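Local coordinates for protein interferon (Danio rerio, PDB 3PIV) that probably acts as a secreted antiviral cytokine of the type I interferon family, signalling by binding cell-surface cytokine receptors, at residues C4-R9 with L96-A101; T33-R38 with K145-R150; L65-E70 with D84-L89. All blocks are in the same frame, centred on the assembly; numbering follows the deposited sequence.

Interaction 1 of 3, residues C4-R9 with L96-A101; sequences CEWLGR and LKECVA
The disulfide between Cys4 and Cys99 ties the N-terminal segment to the end of helix 79-101, its SG atoms 2.0 Å apart and its chi3 at 72°. The Cys4 sulfur stands anti to the backbone N (chi1 -178°), which sends it straight across to the helix. Trp6, within the short 3-10 turn 5-7 that follows, lays its indole beside the bridge: CD1 comes 3.8 Å from Cys99 SG, and the sulfur sits at the rim of the five-membered ring, close to its plane. On the same rim the indole NE1-H reaches Glu98 OE2 at 3.1 Å. The bond is nearly straight, 167° at the hydrogen, and lies in the indole plane, yet it meets the oxygen from above the carboxylate plane. The extended chain of Glu98 delivers this oxygen, which Arg102 also holds through a salt bridge. Glu5 CG, from the same segment as Trp6, lies over one face of the indole.

Leu96 CD2 packs against the disulfide and the two side chains beside it, touching Cys4 SG at 3.7 Å, Trp6 CB at 3.9 Å and Leu7 CD2 at 4.1 Å. Leucine suits this spot because its branched apolar end can meet the disulfide while the side chain also touches Val52 and Val56 of helix 48-66. As in the interferon-alpha proteins, a disulfide here pins the N-terminal segment to the interferon helical bundle.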
ATOM      1  N   CYS A   4     -13.493  10.762  10.746  1.00 35.95           N
ATOM      2  CA  CYS A   4     -12.394  11.207   9.892  1.00 35.29           C
ATOM      3  C   CYS A   4     -12.891  11.640   8.517  1.00 37.73           C
ATOM      4  O   CYS A   4     -13.261  10.813   7.689  1.00 35.42           O
ATOM      5  CB  CYS A   4     -11.339  10.103   9.740  1.00 38.54           C
ATOM      6  SG  CYS A   4      -9.881  10.570   8.738  1.00 37.80           S
ATOM      7  N   GLU A   5     -12.881  12.945   8.278  1.00 40.73           N
ATOM      8  CA  GLU A   5     -13.323  13.504   7.010  1.00 40.31           C
ATOM      9  C   GLU A   5     -12.584  12.911   5.812  1.00 44.29           C
ATOM     10  O   GLU A   5     -13.163  12.743   4.739  1.00 43.89           O
ATOM     11  CB  GLU A   5     -13.147  15.026   7.026  1.00 45.09           C
ATOM     12  CG  GLU A   5     -12.826  15.640   5.658  1.00 55.56           C
ATOM     13  CD  GLU A   5     -14.000  15.585   4.684  1.00 59.74           C
ATOM     14  OE1 GLU A   5     -15.152  15.799   5.124  1.00 58.96           O
ATOM     15  OE2 GLU A   5     -13.770  15.337   3.477  1.00 53.88           O
ATOM     16  N   TRP A   6     -11.305  12.590   5.994  1.00 42.96           N
ATOM     17  CA  TRP A   6     -10.450  12.264   4.854  1.00 36.74           C
ATOM     18  C   TRP A   6     -10.696  10.887   4.240  1.00 37.24           C
ATOM     19  O   TRP A   6     -10.064  10.525   3.242  1.00 36.03           O
ATOM     20  CB  TRP A   6      -8.985  12.470   5.217  1.00 35.05           C
ATOM     21  CG  TRP A   6      -8.717  13.882   5.656  1.00 40.72           C
ATOM     22  CD1 TRP A   6      -8.362  14.307   6.911  1.00 38.81           C
ATOM     23  CD2 TRP A   6      -8.813  15.062   4.846  1.00 40.58           C
ATOM     24  NE1 TRP A   6      -8.218  15.677   6.922  1.00 37.51           N
ATOM     25  CE2 TRP A   6      -8.491  16.163   5.669  1.00 40.01           C
ATOM     26  CE3 TRP A   6      -9.135  15.294   3.503  1.00 40.52           C
ATOM     27  CZ2 TRP A   6      -8.477  17.472   5.190  1.00 46.46           C
ATOM     28  CZ3 TRP A   6      -9.117  16.592   3.031  1.00 41.38           C
ATOM     29  CH2 TRP A   6      -8.793  17.665   3.871  1.00 44.58           C
ATOM     30  N   LEU A   7     -11.627  10.136   4.828  1.00 37.17           N
ATOM     31  CA  LEU A   7     -12.097   8.882   4.247  1.00 33.74           C
ATOM     32  C   LEU A   7     -13.100   9.135   3.126  1.00 38.12           C
ATOM     33  O   LEU A   7     -13.623   8.199   2.516  1.00 40.07           O
ATOM     34  CB  LEU A   7     -12.761   8.010   5.311  1.00 33.04           C
ATOM     35  CG  LEU A   7     -11.864   7.461   6.416  1.00 38.93           C
ATOM     36  CD1 LEU A   7     -12.720   6.924   7.546  1.00 32.58           C
ATOM     37  CD2 LEU A   7     -10.920   6.387   5.863  1.00 35.09           C
ATOM     38  N   GLY A   8     -13.377  10.405   2.859  1.00 39.24           N
ATOM     39  CA  GLY A   8     -14.344  10.753   1.840  1.00 36.25           C
ATOM     40  C   GLY A   8     -13.729  10.748   0.460  1.00 39.14           C
ATOM     41  O   GLY A   8     -12.599  11.195   0.268  1.00 35.89           O
ATOM     42  N   ARG A   9     -14.480  10.233  -0.508  1.00 42.46           N
ATOM     43  CA  ARG A   9     -14.022  10.199  -1.889  1.00 40.49           C
ATOM     44  C   ARG A   9     -12.769   9.334  -2.058  1.00 34.41           C
ATOM     45  O   ARG A   9     -12.005   9.511  -3.008  1.00 33.09           O
ATOM     46  CB  ARG A   9     -13.782  11.621  -2.399  1.00 46.02           C
ATOM     47  CG  ARG A   9     -15.076  12.403  -2.652  1.00 53.43           C
ATOM     48  CD  ARG A   9     -14.819  13.887  -2.972  1.00 59.28           C
ATOM     49  NE  ARG A   9     -14.119  14.095  -4.241  1.00 66.18           N
ATOM     50  CZ  ARG A   9     -12.895  14.606  -4.350  1.00 64.84           C
ATOM     51  NH1 ARG A   9     -12.228  14.968  -3.261  1.00 60.56           N
ATOM     52  NH2 ARG A   9     -12.340  14.759  -5.549  1.00 57.41           N
ATOM     53  N   LEU A  96      -4.970  11.673   6.166  1.00 22.15           N
ATOM     54  CA  LEU A  96      -5.386  10.710   7.188  1.00 22.78           C
ATOM     55  C   LEU A  96      -4.589  10.822   8.482  1.00 23.47           C
ATOM     56  O   LEU A  96      -5.122  10.577   9.569  1.00 18.67           O
ATOM     57  CB  LEU A  96      -5.302   9.272   6.652  1.00 19.33           C
ATOM     58  CG  LEU A  96      -6.373   8.942   5.608  1.00 24.10           C
ATOM     59  CD1 LEU A  96      -6.091   7.632   4.904  1.00 16.50           C
ATOM     60  CD2 LEU A  96      -7.747   8.919   6.267  1.00 24.11           C
ATOM     61  N   LYS A  97      -3.312  11.182   8.369  1.00 19.36           N
ATOM     62  CA  LYS A  97      -2.475  11.361   9.551  1.00 21.61           C
ATOM     63  C   LYS A  97      -3.079  12.423  10.466  1.00 21.99           C
ATOM     64  O   LYS A  97      -2.894  12.404  11.678  1.00 20.77           O
ATOM     65  CB  LYS A  97      -1.052  11.767   9.157  1.00 18.48           C
ATOM     66  CG  LYS A  97      -0.177  10.625   8.664  1.00 18.48           C
ATOM     67  CD  LYS A  97       1.138  11.162   8.108  1.00 22.54           C
ATOM     68  CE  LYS A  97       2.248  10.122   8.122  1.00 18.15           C
ATOM     69  NZ  LYS A  97       2.095   9.244   6.974  1.00 22.46           N
ATOM     70  N   GLU A  98      -3.800  13.361   9.878  1.00 22.95           N
ATOM     71  CA  GLU A  98      -4.468  14.368  10.683  1.00 30.61           C
ATOM     72  C   GLU A  98      -5.464  13.702  11.654  1.00 28.33           C
ATOM     73  O   GLU A  98      -5.456  13.990  12.848  1.00 25.95           O
ATOM     74  CB  GLU A  98      -5.135  15.414   9.790  1.00 28.83           C
ATOM     75  CG  GLU A  98      -5.883  16.496  10.540  1.00 40.78           C
ATOM     76  CD  GLU A  98      -6.620  17.442   9.607  1.00 46.87           C
ATOM     77  OE1 GLU A  98      -5.954  18.305   8.987  1.00 50.02           O
ATOM     78  OE2 GLU A  98      -7.864  17.317   9.489  1.00 45.56           O
ATOM     79  N   CYS A  99      -6.292  12.789  11.154  1.00 25.70           N
ATOM     80  CA  CYS A  99      -7.226  12.095  12.029  1.00 24.15           C
ATOM     81  C   CYS A  99      -6.499  11.257  13.056  1.00 26.10           C
ATOM     82  O   CYS A  99      -6.897  11.213  14.210  1.00 32.41           O
ATOM     83  CB  CYS A  99      -8.182  11.209  11.233  1.00 24.86           C
ATOM     84  SG  CYS A  99      -8.945  12.022   9.827  1.00 32.06           S
ATOM     85  N   VAL A 100      -5.439  10.577  12.636  1.00 25.61           N
ATOM     86  CA  VAL A 100      -4.717   9.669  13.523  1.00 24.64           C
ATOM     87  C   VAL A 100      -4.121  10.399  14.731  1.00 27.61           C
ATOM     88  O   VAL A 100      -4.087   9.868  15.849  1.00 25.77           O
ATOM     89  CB  VAL A 100      -3.611   8.895  12.761  1.00 20.88           C
ATOM     90  CG1 VAL A 100      -2.771   8.066  13.724  1.00 18.84           C
ATOM     91  CG2 VAL A 100      -4.229   8.016  11.689  1.00 21.84           C
ATOM     92  N   ALA A 101      -3.653  11.621  14.496  1.00 29.27           N
ATOM     93  CA  ALA A 101      -3.165  12.485  15.566  1.00 29.18           C
ATOM     94  C   ALA A 101      -4.202  12.658  16.698  1.00 33.80           C
ATOM     95  O   ALA A 101      -3.838  12.876  17.852  1.00 32.06           O
ATOM     96  CB  ALA A 101      -2.744  13.845  14.992  1.00 26.59           C
TER

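Interaction 2 of 3, residues T33-R38 with K145-R150; sequences TPFPSR and KSHLQR
Phe35 is packed on both faces: Ser146 CB lies 3.6 Å above the plane on one, and Pro36 CD of its own segment covers the other, both displaced toward the rim. Arg150 CG meets the ring's edge, 3.9 Å from Phe35 CZ. The phenyl in turn presents its own edge to His147 in an edge-to-face pair, with planes at 63° and centroids 4.9 Å apart. Phe35 CE1 stands almost over the middle of the imidazole, so its C-H points into the pi cloud. With CG anti to the backbone N (chi1 175°), Phe35 reaches directly across to helix 134-158. The contact thereby joins the loop leading into helix 37-44 to helix 134-158 of the interferon helical bundle.

Pro36 centres an inverse gamma turn and is the N-cap of helix 37-44; its CD also approaches His147 CE1 at 4.0 Å. Arg150 folds back at chi2 and chi3, crossing the phenyl obliquely and bringing NH1 to 4.0 Å from Ser37 CB, while its NH2 forms a salt bridge with Asp44.

The polar ends are thus satisfied by neighbours: Ser146 OG bonds Arg142, and the two imidazole nitrogens of His147 bond Tyr40 OH through ND1 and His119 through NE2. Those two bonds fix the rotation of the buried imidazole and hold its face toward Phe35. Between the two segments themselves the attraction is therefore CH-pi, edge-to-face and van der Waals, with the hydrogen bonds of His147 setting the orientation on which the aromatic pair depends.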
ATOM      1  N   THR A  33       2.978 -14.257  -5.147  1.00 30.35           N
ATOM      2  CA  THR A  33       3.671 -13.795  -3.949  1.00 29.01           C
ATOM      3  C   THR A  33       2.680 -13.679  -2.787  1.00 27.58           C
ATOM      4  O   THR A  33       1.514 -13.342  -2.989  1.00 24.37           O
ATOM      5  CB  THR A  33       4.329 -12.422  -4.213  1.00 27.50           C
ATOM      6  OG1 THR A  33       5.274 -12.543  -5.285  1.00 25.10           O
ATOM      7  CG2 THR A  33       5.025 -11.881  -2.961  1.00 22.91           C
ATOM      8  N   PRO A  34       3.148 -13.964  -1.567  1.00 28.95           N
ATOM      9  CA  PRO A  34       2.333 -13.885  -0.349  1.00 31.35           C
ATOM     10  C   PRO A  34       1.655 -12.524  -0.163  1.00 27.49           C
ATOM     11  O   PRO A  34       2.215 -11.484  -0.518  1.00 23.05           O
ATOM     12  CB  PRO A  34       3.357 -14.113   0.762  1.00 29.98           C
ATOM     13  CG  PRO A  34       4.418 -14.951   0.114  1.00 29.18           C
ATOM     14  CD  PRO A  34       4.504 -14.473  -1.296  1.00 27.75           C
ATOM     15  N   PHE A  35       0.459 -12.555   0.409  1.00 23.21           N
ATOM     16  CA  PHE A  35      -0.364 -11.372   0.607  1.00 18.44           C
ATOM     17  C   PHE A  35      -1.141 -11.565   1.904  1.00 21.26           C
ATOM     18  O   PHE A  35      -1.729 -12.628   2.119  1.00 24.12           O
ATOM     19  CB  PHE A  35      -1.343 -11.196  -0.570  1.00 21.79           C
ATOM     20  CG  PHE A  35      -2.301 -10.054  -0.380  1.00 21.75           C
ATOM     21  CD1 PHE A  35      -1.889  -8.746  -0.596  1.00 17.51           C
ATOM     22  CD2 PHE A  35      -3.585 -10.276   0.070  1.00 21.95           C
ATOM     23  CE1 PHE A  35      -2.741  -7.694  -0.391  1.00 17.18           C
ATOM     24  CE2 PHE A  35      -4.446  -9.213   0.278  1.00 22.83           C
ATOM     25  CZ  PHE A  35      -4.023  -7.926   0.041  1.00 17.69           C
ATOM     26  N   PRO A  36      -1.162 -10.547   2.781  1.00 20.00           N
ATOM     27  CA  PRO A  36      -1.788 -10.798   4.084  1.00 23.03           C
ATOM     28  C   PRO A  36      -3.321 -10.655   4.100  1.00 17.75           C
ATOM     29  O   PRO A  36      -3.842  -9.832   4.837  1.00 18.03           O
ATOM     30  CB  PRO A  36      -1.137  -9.739   4.986  1.00 16.35           C
ATOM     31  CG  PRO A  36      -0.884  -8.567   4.046  1.00 17.04           C
ATOM     32  CD  PRO A  36      -0.651  -9.168   2.661  1.00 15.99           C
ATOM     33  N   SER A  37      -4.027 -11.480   3.339  1.00 23.47           N
ATOM     34  CA  SER A  37      -5.497 -11.459   3.320  1.00 23.53           C
ATOM     35  C   SER A  37      -6.103 -11.729   4.700  1.00 21.62           C
ATOM     36  O   SER A  37      -7.129 -11.175   5.066  1.00 25.04           O
ATOM     37  CB  SER A  37      -6.020 -12.483   2.314  1.00 25.83           C
ATOM     38  OG  SER A  37      -5.167 -13.615   2.297  1.00 29.59           O
ATOM     39  N   ARG A  38      -5.459 -12.606   5.448  1.00 21.91           N
ATOM     40  CA  ARG A  38      -5.757 -12.825   6.851  1.00 23.54           C
ATOM     41  C   ARG A  38      -5.884 -11.485   7.586  1.00 25.89           C
ATOM     42  O   ARG A  38      -6.888 -11.192   8.240  1.00 23.78           O
ATOM     43  CB  ARG A  38      -4.580 -13.611   7.414  1.00 31.15           C
ATOM     44  CG  ARG A  38      -3.639 -14.072   6.276  1.00 32.79           C
ATOM     45  CD  ARG A  38      -2.169 -13.704   6.499  1.00 33.07           C
ATOM     46  NE  ARG A  38      -1.971 -12.496   7.290  1.00 25.38           N
ATOM     47  CZ  ARG A  38      -0.779 -12.135   7.772  1.00 40.16           C
ATOM     48  NH1 ARG A  38       0.281 -12.894   7.509  1.00 44.53           N
ATOM     49  NH2 ARG A  38      -0.626 -11.028   8.510  1.00 22.14           N
ATOM     50  N   LYS A 145      -1.180  -3.898  -6.158  1.00 13.29           N
ATOM     51  CA  LYS A 145      -2.534  -3.872  -6.720  1.00 17.05           C
ATOM     52  C   LYS A 145      -3.519  -4.496  -5.741  1.00 14.06           C
ATOM     53  O   LYS A 145      -4.570  -3.933  -5.467  1.00 13.44           O
ATOM     54  CB  LYS A 145      -2.600  -4.604  -8.059  1.00 12.47           C
ATOM     55  CG  LYS A 145      -4.010  -4.591  -8.693  1.00 21.69           C
ATOM     56  CD  LYS A 145      -4.067  -5.416  -9.970  1.00 22.70           C
ATOM     57  CE  LYS A 145      -5.379  -5.216 -10.717  1.00 24.76           C
ATOM     58  NZ  LYS A 145      -5.366  -5.931 -12.022  1.00 27.50           N
ATOM     59  N   SER A 146      -3.169  -5.659  -5.200  1.00 16.71           N
ATOM     60  CA  SER A 146      -4.036  -6.300  -4.216  1.00 15.97           C
ATOM     61  C   SER A 146      -4.245  -5.475  -2.938  1.00 15.02           C
ATOM     62  O   SER A 146      -5.331  -5.471  -2.380  1.00 14.08           O
ATOM     63  CB  SER A 146      -3.555  -7.711  -3.888  1.00 17.77           C
ATOM     64  OG  SER A 146      -4.026  -8.616  -4.875  1.00 25.86           O
ATOM     65  N   HIS A 147      -3.213  -4.782  -2.466  1.00 16.03           N
ATOM     66  CA  HIS A 147      -3.383  -3.936  -1.286  1.00 12.43           C
ATOM     67  C   HIS A 147      -4.373  -2.830  -1.615  1.00 11.16           C
ATOM     68  O   HIS A 147      -5.262  -2.510  -0.823  1.00 11.82           O
ATOM     69  CB  HIS A 147      -2.051  -3.297  -0.866  1.00 12.00           C
ATOM     70  CG  HIS A 147      -1.126  -4.229  -0.148  1.00 14.89           C
ATOM     71  ND1 HIS A 147      -1.258  -4.525   1.190  1.00 12.86           N
ATOM     72  CD2 HIS A 147      -0.052  -4.927  -0.587  1.00 14.05           C
ATOM     73  CE1 HIS A 147      -0.313  -5.376   1.544  1.00 14.16           C
ATOM     74  NE2 HIS A 147       0.439  -5.626   0.487  1.00 12.10           N
ATOM     75  N   LEU A 148      -4.206  -2.224  -2.784  1.00 11.14           N
ATOM     76  CA  LEU A 148      -5.033  -1.080  -3.132  1.00 11.69           C
ATOM     77  C   LEU A 148      -6.511  -1.508  -3.212  1.00 17.34           C
ATOM     78  O   LEU A 148      -7.397  -0.756  -2.806  1.00 15.55           O
ATOM     79  CB  LEU A 148      -4.581  -0.443  -4.452  1.00 11.33           C
ATOM     80  CG  LEU A 148      -3.206   0.259  -4.456  1.00 13.46           C
ATOM     81  CD1 LEU A 148      -2.828   0.693  -5.856  1.00 14.35           C
ATOM     82  CD2 LEU A 148      -3.205   1.451  -3.502  1.00 13.46           C
ATOM     83  N   GLN A 149      -6.759  -2.713  -3.722  1.00 11.39           N
ATOM     84  CA  GLN A 149      -8.133  -3.218  -3.866  1.00 13.62           C
ATOM     85  C   GLN A 149      -8.762  -3.443  -2.509  1.00 13.53           C
ATOM     86  O   GLN A 149      -9.861  -2.997  -2.265  1.00 18.33           O
ATOM     87  CB  GLN A 149      -8.175  -4.498  -4.716  1.00 17.81           C
ATOM     88  CG  GLN A 149      -8.051  -4.217  -6.195  1.00 17.98           C
ATOM     89  CD  GLN A 149      -7.643  -5.416  -7.018  1.00 22.31           C
ATOM     90  OE1 GLN A 149      -7.074  -6.388  -6.504  1.00 23.62           O
ATOM     91  NE2 GLN A 149      -7.909  -5.345  -8.321  1.00 23.60           N
ATOM     92  N   ARG A 150      -8.034  -4.082  -1.603  1.00 17.00           N
ATOM     93  CA  ARG A 150      -8.553  -4.317  -0.262  1.00 16.25           C
ATOM     94  C   ARG A 150      -8.635  -3.042   0.605  1.00 17.37           C
ATOM     95  O   ARG A 150      -9.578  -2.881   1.385  1.00 15.18           O
ATOM     96  CB  ARG A 150      -7.737  -5.400   0.437  1.00 14.46           C
ATOM     97  CG  ARG A 150      -7.770  -6.778  -0.254  1.00 21.25           C
ATOM     98  CD  ARG A 150      -9.140  -7.463  -0.189  1.00 17.51           C
ATOM     99  NE  ARG A 150      -9.637  -7.675   1.173  1.00 23.70           N
ATOM    100  CZ  ARG A 150      -9.466  -8.791   1.887  1.00 20.68           C
ATOM    101  NH1 ARG A 150      -8.780  -9.800   1.384  1.00 21.65           N
ATOM    102  NH2 ARG A 150      -9.957  -8.886   3.116  1.00 17.59           N
TER

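Interaction 3 of 3, residues L65-E70 with D84-L89; sequences LMDARE and DFLNIL
Leu86 reaches from helix 79-101 to the C-terminal end of helix 48-66, joining the two in the interferon helical bundle, and its side chain can be followed outward from CB. CB and CG direct it toward 65-70, CG lying anti to the carbonyl carbon (chi1 -63°), before the chain forks. One methyl, CD2, rests on Met66 CB at 3.8 Å and lies 3.9 Å from the backbone N of Asp67. The other, CD1, meets the acidic side chain of Asp67 at about a right angle, 3.9 Å from its CB and 3.7 Å from OD1. It also lies over one face of the Arg69 guanidinium, 4.4 Å from NH2. A leucine suits this place because its two methyls can serve a hydrophobic partner and a charged pair at once.

Met66 is the last helical residue here; with CG beside the backbone N (chi1 -68°), it packs that methylene against the phenyl, 4.0 Å from Phe85 CE1. The ring's remaining surroundings include Leu21 of helix 10-23 and Val144 and Leu148 of helix 134-158. Asp67 leaves the helix as the centre of an inverse gamma turn.

Beside the CD1 methyl, Asp67 OD1 and Arg69 NE form a salt bridge of 3.2 Å, and Arg69 NH2 continues to Glu83, one residue before Asp84 on helix 79-101. These ion pairs probably help to hold the guanidinium flat over Leu86. Contact across the segments is thus largely apolar, with Leu86 and Phe85 buried, consistent with an apolar interior flanked by charges.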
ATOM      1  N   LEU A  65       8.175   1.268  -0.356  1.00 13.69           N
ATOM      2  CA  LEU A  65       8.557   0.134  -1.199  1.00 13.42           C
ATOM      3  C   LEU A  65       8.829   0.588  -2.625  1.00 12.20           C
ATOM      4  O   LEU A  65       9.782   0.126  -3.269  1.00 12.81           O
ATOM      5  CB  LEU A  65       7.440  -0.921  -1.200  1.00 13.14           C
ATOM      6  CG  LEU A  65       7.665  -2.217  -1.982  1.00 14.49           C
ATOM      7  CD1 LEU A  65       8.931  -2.918  -1.526  1.00 20.46           C
ATOM      8  CD2 LEU A  65       6.466  -3.143  -1.856  1.00 17.67           C
ATOM      9  N   MET A  66       7.992   1.501  -3.116  1.00 13.48           N
ATOM     10  CA  MET A  66       7.977   1.854  -4.541  1.00 12.18           C
ATOM     11  C   MET A  66       8.964   2.967  -4.865  1.00 13.22           C
ATOM     12  O   MET A  66       9.303   3.181  -6.022  1.00 14.58           O
ATOM     13  CB  MET A  66       6.564   2.261  -4.980  1.00  8.50           C
ATOM     14  CG  MET A  66       5.554   1.096  -4.972  1.00 11.12           C
ATOM     15  SD  MET A  66       5.925  -0.167  -6.193  1.00 16.95           S
ATOM     16  CE  MET A  66       5.367   0.591  -7.714  1.00  9.50           C
ATOM     17  N   ASP A  67       9.408   3.673  -3.828  1.00 11.62           N
ATOM     18  CA  ASP A  67      10.338   4.792  -3.954  1.00 11.68           C
ATOM     19  C   ASP A  67      11.739   4.223  -4.101  1.00 14.38           C
ATOM     20  O   ASP A  67      12.568   4.377  -3.209  1.00 16.15           O
ATOM     21  CB  ASP A  67      10.240   5.670  -2.691  1.00 12.22           C
ATOM     22  CG  ASP A  67      11.058   6.974  -2.786  1.00 17.20           C
ATOM     23  OD1 ASP A  67      11.448   7.376  -3.902  1.00 12.43           O
ATOM     24  OD2 ASP A  67      11.301   7.607  -1.728  1.00 13.46           O
ATOM     25  N   ALA A  68      11.996   3.552  -5.221  1.00 15.22           N
ATOM     26  CA  ALA A  68      13.222   2.770  -5.378  1.00 16.36           C
ATOM     27  C   ALA A  68      13.797   2.842  -6.793  1.00 15.76           C
ATOM     28  O   ALA A  68      14.278   1.852  -7.328  1.00 14.91           O
ATOM     29  CB  ALA A  68      12.973   1.302  -4.975  1.00 12.83           C
ATOM     30  N   ARG A  69      13.731   4.023  -7.392  1.00 16.67           N
ATOM     31  CA  ARG A  69      14.257   4.241  -8.729  1.00 20.01           C
ATOM     32  C   ARG A  69      15.668   3.667  -8.891  1.00 18.86           C
ATOM     33  O   ARG A  69      15.988   3.074  -9.909  1.00 17.69           O
ATOM     34  CB  ARG A  69      14.227   5.730  -9.044  1.00 22.12           C
ATOM     35  CG  ARG A  69      14.096   6.613  -7.786  1.00 30.65           C
ATOM     36  CD  ARG A  69      12.712   6.565  -7.035  1.00 18.16           C
ATOM     37  NE  ARG A  69      12.181   7.924  -6.935  1.00 24.20           N
ATOM     38  CZ  ARG A  69      11.388   8.491  -7.849  1.00 30.69           C
ATOM     39  NH1 ARG A  69      11.003   7.809  -8.943  1.00 23.77           N
ATOM     40  NH2 ARG A  69      10.983   9.744  -7.670  1.00 12.91           N
ATOM     41  N   GLU A  70      16.487   3.824  -7.859  1.00 16.61           N
ATOM     42  CA  GLU A  70      17.850   3.316  -7.856  1.00 17.66           C
ATOM     43  C   GLU A  70      17.943   1.795  -8.026  1.00 21.62           C
ATOM     44  O   GLU A  70      19.022   1.278  -8.325  1.00 24.00           O
ATOM     45  CB  GLU A  70      18.583   3.766  -6.586  1.00 15.52           C
ATOM     46  CG  GLU A  70      18.262   2.979  -5.310  1.00 17.99           C
ATOM     47  CD  GLU A  70      17.067   3.529  -4.526  1.00 21.43           C
ATOM     48  OE1 GLU A  70      16.057   3.944  -5.138  1.00 17.94           O
ATOM     49  OE2 GLU A  70      17.137   3.539  -3.275  1.00 27.75           O
ATOM     50  N   ASP A  84       4.352   9.973  -9.680  1.00 14.50           N
ATOM     51  CA  ASP A  84       2.956  10.359  -9.493  1.00 19.60           C
ATOM     52  C   ASP A  84       2.248   9.416  -8.522  1.00 17.64           C
ATOM     53  O   ASP A  84       1.458   9.853  -7.672  1.00 16.42           O
ATOM     54  CB  ASP A  84       2.223  10.431 -10.832  1.00 18.68           C
ATOM     55  CG  ASP A  84       2.693  11.603 -11.686  1.00 23.68           C
ATOM     56  OD1 ASP A  84       3.085  12.635 -11.103  1.00 24.55           O
ATOM     57  OD2 ASP A  84       2.671  11.491 -12.927  1.00 22.43           O
ATOM     58  N   PHE A  85       2.557   8.127  -8.644  1.00 16.25           N
ATOM     59  CA  PHE A  85       1.955   7.101  -7.807  1.00 13.94           C
ATOM     60  C   PHE A  85       2.289   7.379  -6.354  1.00 19.58           C
ATOM     61  O   PHE A  85       1.414   7.343  -5.479  1.00 17.57           O
ATOM     62  CB  PHE A  85       2.480   5.730  -8.221  1.00 13.55           C
ATOM     63  CG  PHE A  85       1.895   4.592  -7.445  1.00 12.75           C
ATOM     64  CD1 PHE A  85       2.620   3.976  -6.446  1.00 13.01           C
ATOM     65  CD2 PHE A  85       0.620   4.119  -7.737  1.00 12.78           C
ATOM     66  CE1 PHE A  85       2.076   2.911  -5.723  1.00 17.06           C
ATOM     67  CE2 PHE A  85       0.074   3.060  -7.031  1.00 15.93           C
ATOM     68  CZ  PHE A  85       0.803   2.453  -6.020  1.00 16.10           C
ATOM     69  N   LEU A  86       3.568   7.658  -6.105  1.00 14.27           N
ATOM     70  CA  LEU A  86       4.050   7.976  -4.773  1.00 18.44           C
ATOM     71  C   LEU A  86       3.309   9.175  -4.207  1.00 19.07           C
ATOM     72  O   LEU A  86       2.938   9.196  -3.034  1.00 17.40           O
ATOM     73  CB  LEU A  86       5.541   8.326  -4.814  1.00 14.29           C
ATOM     74  CG  LEU A  86       6.521   7.253  -5.262  1.00 12.74           C
ATOM     75  CD1 LEU A  86       7.975   7.783  -5.129  1.00 15.54           C
ATOM     76  CD2 LEU A  86       6.309   6.008  -4.421  1.00  7.86           C
ATOM     77  N   ASN A  87       3.125  10.177  -5.056  1.00 22.76           N
ATOM     78  CA  ASN A  87       2.552  11.451  -4.646  1.00 21.93           C
ATOM     79  C   ASN A  87       1.071  11.349  -4.331  1.00 21.40           C
ATOM     80  O   ASN A  87       0.599  11.889  -3.342  1.00 22.79           O
ATOM     81  CB  ASN A  87       2.791  12.495  -5.736  1.00 24.56           C
ATOM     82  CG  ASN A  87       4.186  13.076  -5.674  1.00 37.40           C
ATOM     83  OD1 ASN A  87       4.812  13.099  -4.608  1.00 39.07           O
ATOM     84  ND2 ASN A  87       4.683  13.559  -6.808  1.00 36.57           N
ATOM     85  N   ILE A  88       0.336  10.650  -5.178  1.00 21.29           N
ATOM     86  CA  ILE A  88      -1.086  10.488  -4.936  1.00 21.34           C
ATOM     87  C   ILE A  88      -1.282   9.829  -3.565  1.00 18.79           C
ATOM     88  O   ILE A  88      -2.059  10.292  -2.730  1.00 16.01           O
ATOM     89  CB  ILE A  88      -1.768   9.719  -6.097  1.00 20.27           C
ATOM     90  CG1 ILE A  88      -3.191  10.223  -6.320  1.00 35.59           C
ATOM     91  CG2 ILE A  88      -1.776   8.223  -5.861  1.00 18.45           C
ATOM     92  CD1 ILE A  88      -4.207   9.596  -5.398  1.00 30.65           C
ATOM     93  N   LEU A  89      -0.536   8.770  -3.303  1.00 17.58           N
ATOM     94  CA  LEU A  89      -0.687   8.077  -2.031  1.00 16.49           C
ATOM     95  C   LEU A  89      -0.159   8.902  -0.847  1.00 17.27           C
ATOM     96  O   LEU A  89      -0.653   8.771   0.271  1.00 15.62           O
ATOM     97  CB  LEU A  89      -0.023   6.694  -2.076  1.00 14.22           C
ATOM     98  CG  LEU A  89      -0.518   5.696  -3.141  1.00 14.72           C
ATOM     99  CD1 LEU A  89       0.232   4.380  -2.989  1.00 14.17           C
ATOM    100  CD2 LEU A  89      -1.998   5.441  -3.017  1.00 18.88           C
TER

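Overall arrangement
From the N terminus, residues 4-9 come first, and interaction 1 closes a loop sealed by the disulfide by returning to helix 79-101. Before that loop is complete the chain passes 33-38, whose partner 145-150 lies on helix 134-158, so interactions 1 and 2 cross. Interaction 3 is local by comparison: it joins the end of helix 48-66 to helix 79-101 across a short connection, and lies within both larger loops. Interactions 1 and 3 share helix 79-101 but do not touch, with centres about 21 Å apart. Interactions 2 and 3 meet where Leu148 packs on Phe85 and Leu89, linking helices 134-158 and 79-101 within the bundle.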